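Local coordinates for DSBA-like thioredoxin domain-containing protein (Pseudomonas aeruginosa PAO1, PDB 5HFI), which acts as a cytosolic disulfide reductase (DsbM) of the thioredoxin superfamily, probably through cysteine thiol-disulfide exchange, and binds glutathione, at residues A23-A28 with T73-G78; L116-R121 with G140-L145; A131-L136 with A152-S157. One frame throughout, in Å; residues are numbered along the deposited sequence. Where two conformers were deposited one is given.

Contact 1: residues A23-A28 with T73-G78; sequences ASPLLA and TGQPFG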
loop_
_atom_site.group_PDB
_atom_site.type_symbol
_atom_site.label_atom_id
_atom_site.label_comp_id
_atom_site.label_asym_id
_atom_site.label_seq_id
_atom_site.Cartn_x
_atom_site.Cartn_y
_atom_site.Cartn_z
ATOM N N ALA A 23 6.733 -2.241 5.093
ATOM C CA ALA A 23 6.492 -3.620 4.698
ATOM C C ALA A 23 6.500 -3.821 3.188
ATOM O O ALA A 23 6.239 -4.934 2.726
ATOM C CB ALA A 23 5.155 -4.106 5.266
ATOM N N SER A 24 6.780 -2.780 2.403
ATOM C CA SER A 24 6.821 -2.948 0.956
ATOM C C SER A 24 7.775 -4.057 0.514
ATOM O O SER A 24 7.419 -4.795 -0.420
ATOM C CB SER A 24 7.185 -1.616 0.288
ATOM O OG SER A 24 6.996 -1.683 -1.121
ATOM N N PRO A 25 8.957 -4.238 1.112
ATOM C CA PRO A 25 9.781 -5.386 0.696
ATOM C C PRO A 25 9.138 -6.726 1.007
ATOM O O PRO A 25 9.427 -7.715 0.320
ATOM C CB PRO A 25 11.096 -5.186 1.469
ATOM C CG PRO A 25 11.084 -3.776 1.915
ATOM C CD PRO A 25 9.658 -3.419 2.117
ATOM N N LEU A 26 8.266 -6.792 2.017
ATOM C CA LEU A 26 7.582 -8.046 2.313
ATOM C C LEU A 26 6.536 -8.370 1.251
ATOM O O LEU A 26 6.375 -9.532 0.863
ATOM C CB LEU A 26 6.930 -7.980 3.693
ATOM C CG LEU A 26 7.845 -7.604 4.859
ATOM C CD1 LEU A 26 7.121 -7.797 6.183
ATOM C CD2 LEU A 26 9.131 -8.413 4.823
ATOM N N LEU A 27 5.803 -7.358 0.780
ATOM C CA LEU A 27 4.869 -7.590 -0.316
ATOM C C LEU A 27 5.609 -7.979 -1.591
ATOM O O LEU A 27 5.170 -8.875 -2.322
ATOM C CB LEU A 27 4.010 -6.347 -0.551
ATOM C CG LEU A 27 3.013 -6.439 -1.708
ATOM C CD1 LEU A 27 2.054 -7.605 -1.496
ATOM C CD2 LEU A 27 2.250 -5.133 -1.856
ATOM N N ALA A 28 6.737 -7.320 -1.871
ATOM C CA ALA A 28 7.509 -7.659 -3.062
ATOM C C ALA A 28 8.042 -9.084 -2.982
ATOM O O ALA A 28 7.990 -9.830 -3.967
ATOM C CB ALA A 28 8.656 -6.665 -3.247
ATOM N N THR A 73 13.514 -0.961 8.905
ATOM C CA THR A 73 13.313 -1.639 7.631
ATOM C C THR A 73 14.331 -1.269 6.562
ATOM O O THR A 73 14.383 -1.944 5.528
ATOM C CB THR A 73 11.909 -1.343 7.084
ATOM O OG1 THR A 73 11.796 0.054 6.777
ATOM C CG2 THR A 73 10.853 -1.713 8.110
ATOM N N GLY A 74 15.127 -0.224 6.770
ATOM C CA GLY A 74 15.999 0.254 5.716
ATOM C C GLY A 74 15.297 0.954 4.574
ATOM O O GLY A 74 15.948 1.292 3.582
ATOM N N GLN A 75 13.991 1.180 4.680
ATOM C CA GLN A 75 13.266 1.846 3.610
ATOM C C GLN A 75 13.677 3.315 3.530
ATOM O O GLN A 75 13.835 3.974 4.563
ATOM C CB GLN A 75 11.758 1.728 3.829
ATOM C CG GLN A 75 11.174 0.369 3.449
ATOM C CD GLN A 75 11.126 0.149 1.945
ATOM O OE1 GLN A 75 10.106 0.402 1.304
ATOM N NE2 GLN A 75 12.224 -0.334 1.379
ATOM N N PRO A 76 13.867 3.851 2.327
ATOM C CA PRO A 76 14.362 5.223 2.187
ATOM C C PRO A 76 13.261 6.271 2.203
ATOM O O PRO A 76 12.146 6.067 1.719
ATOM C CB PRO A 76 15.049 5.190 0.815
ATOM C CG PRO A 76 14.233 4.212 0.039
ATOM C CD PRO A 76 13.792 3.156 1.029
ATOM N N PHE A 77 13.609 7.427 2.763
ATOM C CA PHE A 77 12.739 8.594 2.778
ATOM C C PHE A 77 13.509 9.767 2.185
ATOM O O PHE A 77 14.661 10.008 2.561
ATOM C CB PHE A 77 12.262 8.914 4.199
ATOM C CG PHE A 77 11.377 7.851 4.801
ATOM C CD1 PHE A 77 10.000 8.003 4.816
ATOM C CD2 PHE A 77 11.923 6.703 5.356
ATOM C CE1 PHE A 77 9.184 7.035 5.369
ATOM C CE2 PHE A 77 11.113 5.728 5.908
ATOM C CZ PHE A 77 9.740 5.895 5.915
ATOM N N GLY A 78 12.878 10.487 1.256
ATOM C CA GLY A 78 13.556 11.504 0.483
ATOM C C GLY A 78 13.409 12.905 1.046
ATOM O O GLY A 78 12.485 13.204 1.798
#
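Pro25 and Gln75 meet by van der Waals packing, their side chains approaching from opposite directions. The proline ring leans on the amide group of the glutamine: Pro25 CG and Pro25 CD each lie 3.9 Å from Gln75 CD. Next to them, the CB of Ser24 touches the same amide. Gln75 reaches this position with CG beside its backbone N (chi1 -78°) and the chain bent at chi2, which lays the amide against the first turn of helix 24-30.

In the DsbA-like fold, that helix follows the short helix 18-22, which carries Cys20 of the Cys17-Cys20 motif, and residues 73-78 are the loop between helices 64-73 and 79-85. The Gln75 side chain is about 9 Å from that of Trp19, a glutathione-binding residue.

Hydrogen bonds hold the loop. Gln75 N donates to Thr73 OG1 at 3.2 Å, closing an ST turn just where the chain leaves helix 64-73 through Gly74 with positive phi; Thr73 OG1 also bonds Ile69 O. Farther on, Pro76 O pairs with the hydroxyl of Tyr21. An aromatic contact adds to these, the Phe77 ring meeting that of Tyr21 edge-to-face.

Contact 2: residues L116-R121 with G140-L145; sequences LARIQR and GAELGL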
loop_
_atom_site.group_PDB
_atom_site.type_symbol
_atom_site.label_atom_id
_atom_site.label_comp_id
_atom_site.label_asym_id
_atom_site.label_seq_id
_atom_site.Cartn_x
_atom_site.Cartn_y
_atom_site.Cartn_z
ATOM N N LEU A 116 1.025 0.017 -6.132
ATOM C CA LEU A 116 1.144 0.423 -4.734
ATOM C C LEU A 116 2.585 0.773 -4.387
ATOM O O LEU A 116 2.844 1.799 -3.747
ATOM C CB LEU A 116 0.626 -0.682 -3.809
ATOM C CG LEU A 116 0.820 -0.445 -2.307
ATOM C CD1 LEU A 116 0.057 0.793 -1.845
ATOM C CD2 LEU A 116 0.403 -1.666 -1.491
ATOM N N ALA A 117 3.537 -0.069 -4.803
ATOM C CA ALA A 117 4.945 0.213 -4.540
ATOM C C ALA A 117 5.380 1.518 -5.197
ATOM O O ALA A 117 6.153 2.288 -4.613
ATOM C CB ALA A 117 5.814 -0.946 -5.030
ATOM N N ARG A 118 4.900 1.779 -6.416
ATOM C CA ARG A 118 5.258 3.017 -7.105
ATOM C C ARG A 118 4.635 4.227 -6.422
ATOM O O ARG A 118 5.275 5.281 -6.311
ATOM C CB ARG A 118 4.819 2.950 -8.567
ATOM C CG ARG A 118 5.213 4.174 -9.386
ATOM C CD ARG A 118 6.725 4.258 -9.554
ATOM N NE ARG A 118 7.151 5.527 -10.141
ATOM C CZ ARG A 118 7.486 6.604 -9.436
ATOM N NH1 ARG A 118 7.444 6.575 -8.110
ATOM N NH2 ARG A 118 7.863 7.714 -10.057
ATOM N N ILE A 119 3.380 4.095 -5.977
ATOM C CA ILE A 119 2.705 5.173 -5.256
ATOM C C ILE A 119 3.480 5.535 -3.996
ATOM O O ILE A 119 3.680 6.716 -3.682
ATOM C CB ILE A 119 1.256 4.768 -4.923
ATOM C CG1 ILE A 119 0.352 4.902 -6.149
ATOM C CG2 ILE A 119 0.708 5.592 -3.760
ATOM C CD1 ILE A 119 -1.039 4.319 -5.940
ATOM N N GLN A 120 3.920 4.519 -3.250
ATOM C CA GLN A 120 4.636 4.777 -2.005
ATOM C C GLN A 120 5.976 5.448 -2.272
ATOM O O GLN A 120 6.390 6.334 -1.518
ATOM C CB GLN A 120 4.827 3.476 -1.226
ATOM C CG GLN A 120 3.528 2.876 -0.710
ATOM C CD GLN A 120 3.671 1.414 -0.342
ATOM O OE1 GLN A 120 4.371 0.658 -1.016
ATOM N NE2 GLN A 120 2.998 1.004 0.726
ATOM N N ARG A 121 6.664 5.047 -3.345
ATOM C CA ARG A 121 7.894 5.734 -3.723
ATOM C C ARG A 121 7.621 7.185 -4.106
ATOM O O ARG A 121 8.372 8.087 -3.719
ATOM C CB ARG A 121 8.586 4.994 -4.869
ATOM C CG ARG A 121 9.188 3.651 -4.478
ATOM C CD ARG A 121 9.969 3.041 -5.637
ATOM N NE ARG A 121 10.901 2.011 -5.187
ATOM C CZ ARG A 121 10.697 0.705 -5.321
ATOM N NH1 ARG A 121 9.588 0.260 -5.899
ATOM N NH2 ARG A 121 11.603 -0.159 -4.880
ATOM N N GLY A 140 0.720 5.881 -13.507
ATOM C CA GLY A 140 0.214 4.817 -14.359
ATOM C C GLY A 140 0.865 4.819 -15.729
ATOM O O GLY A 140 1.174 3.761 -16.285
ATOM N N ALA A 141 1.094 6.009 -16.286
ATOM C CA ALA A 141 1.761 6.096 -17.580
ATOM C C ALA A 141 3.229 5.699 -17.482
ATOM O O ALA A 141 3.799 5.203 -18.460
ATOM C CB ALA A 141 1.624 7.508 -18.148
ATOM N N GLU A 142 3.857 5.908 -16.320
ATOM C CA GLU A 142 5.225 5.435 -16.129
ATOM C C GLU A 142 5.292 3.914 -16.187
ATOM O O GLU A 142 6.252 3.346 -16.721
ATOM C CB GLU A 142 5.784 5.930 -14.795
ATOM C CG GLU A 142 6.241 7.374 -14.791
ATOM C CD GLU A 142 7.055 7.715 -13.554
ATOM O OE1 GLU A 142 7.653 6.791 -12.962
ATOM O OE2 GLU A 142 7.096 8.905 -13.175
ATOM N N LEU A 143 4.283 3.240 -15.637
ATOM C CA LEU A 143 4.207 1.786 -15.655
ATOM C C LEU A 143 3.659 1.240 -16.966
ATOM O O LEU A 143 3.431 0.032 -17.070
ATOM C CB LEU A 143 3.350 1.282 -14.488
ATOM C CG LEU A 143 3.799 1.652 -13.068
ATOM C CD1 LEU A 143 3.023 0.853 -12.041
ATOM C CD2 LEU A 143 5.283 1.434 -12.875
ATOM N N GLY A 144 3.443 2.093 -17.961
ATOM C CA GLY A 144 2.984 1.618 -19.250
ATOM C C GLY A 144 1.504 1.320 -19.308
ATOM O O GLY A 144 1.099 0.347 -19.953
ATOM N N LEU A 145 0.680 2.116 -18.627
ATOM C CA LEU A 145 -0.770 1.963 -18.677
ATOM C C LEU A 145 -1.465 3.179 -19.288
ATOM O O LEU A 145 -2.684 3.318 -19.144
ATOM C CB LEU A 145 -1.336 1.687 -17.273
ATOM C CG LEU A 145 -1.163 0.378 -16.473
ATOM C CD1 LEU A 145 0.055 -0.453 -16.875
ATOM C CD2 LEU A 145 -1.145 0.656 -14.961
#
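Arg118 and Leu143 mark the closest backbone approach, with Arg118 CA 8.7 Å from Leu143 CA, so side chains have to bridge the gap. Residues 116-121 are a run inside helix 112-124, whereas 140-145 hold the last turn of helix 133-142 and the chain leaving it. That end is a Schellman motif: Leu145 N bonds Gly140 O at 2.9 Å, Gly144 N bonds Ala141 O at 3.2 Å, and Gly144, with positive phi, is the C-prime residue.

Arg118 carries the contact from its helix. CG stands anti to the backbone N (chi1 -177°), and the chain then bends at chi2 so that the guanidinium comes up against the end of Glu142, the two side chains crossing at about a right angle. NE and NH2 take hold of one and the same oxygen: Arg118 NE to Glu142 OE1 is 3.1 Å, and Arg118 NH2 to Glu142 OE1 is also 3.1 Å. OE1 lies in the guanidinium plane, but the carboxylate is tilted 45° from that plane, and both nitrogens reach OE1 from the same face of the carboxylate plane. There is also a weak bond from Arg118 NH2 to Glu142 OE2, 3.4 Å. Closer to the backbone, Arg118 CG rests against Leu143 CD2 at 4.4 Å, and the arginine also touches Leu139 of helix 133-142.

Arg118 NH1 makes a salt bridge to Glu126, its stronger polar partner, so the guanidinium is shared by two carboxylates, which should help to offset its charge. Because Glu142 is exposed and meets the arginine with its carboxylate tilted, the bridge to Glu142 is probably the looser of the two; it ties helix 112-124 to the end of helix 133-142 at the surface.

Contact 3: residues A131-L136 with A152-S157; sequences AERPVL and AFDACS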
loop_
_atom_site.group_PDB
_atom_site.type_symbol
_atom_site.label_atom_id
_atom_site.label_comp_id
_atom_site.label_asym_id
_atom_site.label_seq_id
_atom_site.Cartn_x
_atom_site.Cartn_y
_atom_site.Cartn_z
ATOM N N ALA A 131 -2.532 12.185 -3.771
ATOM C CA ALA A 131 -3.974 12.361 -3.731
ATOM C C ALA A 131 -4.511 13.068 -4.966
ATOM O O ALA A 131 -5.732 13.198 -5.105
ATOM C CB ALA A 131 -4.381 13.146 -2.482
ATOM N N GLU A 132 -3.642 13.523 -5.861
ATOM C CA GLU A 132 -4.074 14.292 -7.017
ATOM C C GLU A 132 -4.102 13.420 -8.264
ATOM O O GLU A 132 -3.182 12.634 -8.516
ATOM C CB GLU A 132 -3.178 15.512 -7.237
ATOM C CG GLU A 132 -3.352 16.581 -6.166
ATOM C CD GLU A 132 -2.494 17.805 -6.412
ATOM O OE1 GLU A 132 -1.496 17.690 -7.157
ATOM O OE2 GLU A 132 -2.820 18.882 -5.862
ATOM N N ARG A 133 -5.175 13.567 -9.036
ATOM C CA ARG A 133 -5.370 12.731 -10.214
ATOM C C ARG A 133 -4.240 12.826 -11.237
ATOM O O ARG A 133 -3.835 11.769 -11.753
ATOM C CB ARG A 133 -6.726 13.072 -10.844
ATOM C CG ARG A 133 -6.942 12.582 -12.255
ATOM C CD ARG A 133 -8.329 12.996 -12.725
ATOM N NE ARG A 133 -8.836 12.142 -13.793
ATOM C CZ ARG A 133 -8.569 12.333 -15.081
ATOM N NH1 ARG A 133 -7.789 13.345 -15.447
ATOM N NH2 ARG A 133 -9.065 11.514 -16.001
ATOM N N PRO A 134 -3.694 14.006 -11.579
ATOM C CA PRO A 134 -2.589 14.024 -12.558
ATOM C C PRO A 134 -1.362 13.252 -12.106
ATOM O O PRO A 134 -0.687 12.634 -12.938
ATOM C CB PRO A 134 -2.281 15.520 -12.719
ATOM C CG PRO A 134 -3.511 16.212 -12.293
ATOM C CD PRO A 134 -4.108 15.374 -11.213
ATOM N N VAL A 135 -1.049 13.277 -10.810
ATOM C CA VAL A 135 0.097 12.525 -10.311
ATOM C C VAL A 135 -0.130 11.027 -10.482
ATOM O O VAL A 135 0.765 10.295 -10.918
ATOM C CB VAL A 135 0.375 12.895 -8.842
ATOM C CG1 VAL A 135 1.435 11.976 -8.246
ATOM C CG2 VAL A 135 0.803 14.354 -8.737
ATOM N N LEU A 136 -1.331 10.548 -10.152
ATOM C CA LEU A 136 -1.609 9.121 -10.272
ATOM C C LEU A 136 -1.647 8.682 -11.732
ATOM O O LEU A 136 -1.208 7.575 -12.065
ATOM C CB LEU A 136 -2.925 8.788 -9.571
ATOM C CG LEU A 136 -2.892 9.067 -8.066
ATOM C CD1 LEU A 136 -4.276 8.914 -7.460
ATOM C CD2 LEU A 136 -1.885 8.145 -7.387
ATOM N N ALA A 152 -10.096 3.895 -16.401
ATOM C CA ALA A 152 -10.198 2.895 -15.342
ATOM C C ALA A 152 -10.093 3.536 -13.963
ATOM O O ALA A 152 -10.807 3.141 -13.033
ATOM C CB ALA A 152 -9.119 1.828 -15.524
ATOM N N PHE A 153 -9.211 4.526 -13.811
ATOM C CA PHE A 153 -9.067 5.195 -12.523
ATOM C C PHE A 153 -10.335 5.951 -12.150
ATOM O O PHE A 153 -10.787 5.897 -11.000
ATOM C CB PHE A 153 -7.866 6.141 -12.547
ATOM C CG PHE A 153 -7.775 7.027 -11.337
ATOM C CD1 PHE A 153 -7.162 6.570 -10.184
ATOM C CD2 PHE A 153 -8.279 8.318 -11.359
ATOM C CE1 PHE A 153 -7.071 7.371 -9.070
ATOM C CE2 PHE A 153 -8.189 9.129 -10.248
ATOM C CZ PHE A 153 -7.580 8.653 -9.099
ATOM N N ASP A 154 -10.913 6.682 -13.103
ATOM C CA ASP A 154 -12.133 7.420 -12.800
ATOM C C ASP A 154 -13.281 6.469 -12.485
ATOM O O ASP A 154 -14.103 6.746 -11.603
ATOM C CB ASP A 154 -12.485 8.351 -13.960
ATOM C CG ASP A 154 -11.411 9.402 -14.214
ATOM O OD1 ASP A 154 -11.248 9.819 -15.381
ATOM O OD2 ASP A 154 -10.726 9.810 -13.250
ATOM N N ALA A 155 -13.341 5.328 -13.179
ATOM C CA ALA A 155 -14.379 4.343 -12.891
ATOM C C ALA A 155 -14.181 3.708 -11.519
ATOM O O ALA A 155 -15.146 3.530 -10.767
ATOM C CB ALA A 155 -14.401 3.270 -13.979
ATOM N N CYS A 156 -12.940 3.361 -11.173
ATOM C CA CYS A 156 -12.682 2.731 -9.883
ATOM C C CYS A 156 -12.888 3.686 -8.716
ATOM O O CYS A 156 -13.130 3.226 -7.595
ATOM C CB CYS A 156 -11.257 2.171 -9.840
ATOM S SG CYS A 156 -11.007 0.688 -10.851
ATOM N N SER A 157 -12.798 4.998 -8.951
ATOM C CA SER A 157 -12.906 5.970 -7.869
ATOM C C SER A 157 -14.307 6.039 -7.283
ATOM O O SER A 157 -14.469 6.481 -6.141
ATOM C CB SER A 157 -12.489 7.359 -8.361
ATOM O OG SER A 157 -11.120 7.386 -8.727
#
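Arg133, the first residue of its helix after the N-cap Glu132, reaches across to both Phe153 and Asp154. The Arg133 side chain leaves its backbone trans at chi1 (164°) and runs extended to NE, which brings its guanidinium side-on to the carboxylate. Arg133 NE meets Asp154 OD2 at 3.1 Å in a nearly straight bond (173°), while Arg133 NH2 meets Asp154 OD1 at 2.8 Å. Each oxygen uses its syn lone pair, and the two flat groups are only 18° from coplanar; together these features define a two-pronged salt bridge that should restrain the rotation of both groups. On the way out, the arginine chain brushes the aromatic ring, Arg133 CG lying 4.2 Å from Phe153 CE2.

One turn later, Leu136 points into the interface. Its CD1 branch presses on the distal part of the ring, 3.6 Å from Phe153 CE1, the leucine side chain running roughly perpendicular to that of the phenylalanine. Ser157 keeps its OG over the centre of one ring face and donates to Phe153 O at 2.7 Å. Helix 96-109 packs alongside, Pro97 touching Leu136 and Ala100 touching Phe153.

A buried leucine-phenylalanine contact with an arginine-aspartate bridge at the exposed edge packs helices 133-142 and 149-157 together within the helical insertion of the DsbA-like fold.

In the fold
From the N terminus, contact 1 closes first: helix 24-30, just after the Cys17-Cys20 motif, meets the loop at 73-78, with strand 37-42 and helices 56-59 and 64-73 in the chain between. Contact 2 then closes the chain from helix 112-124 to the end of helix 133-142, and contact 3 that from the start of helix 133-142 to helix 149-157. The two cross, since 131-136 lies between 116-121 and 140-145 while 152-157 comes after both, and they touch through Ile119 and Leu136. Helix 112-124 connects this helical group back to contact 1, where Leu116 packs on Leu27 and Gln120 on Ser24. Contacts 1 and 3 themselves do not touch.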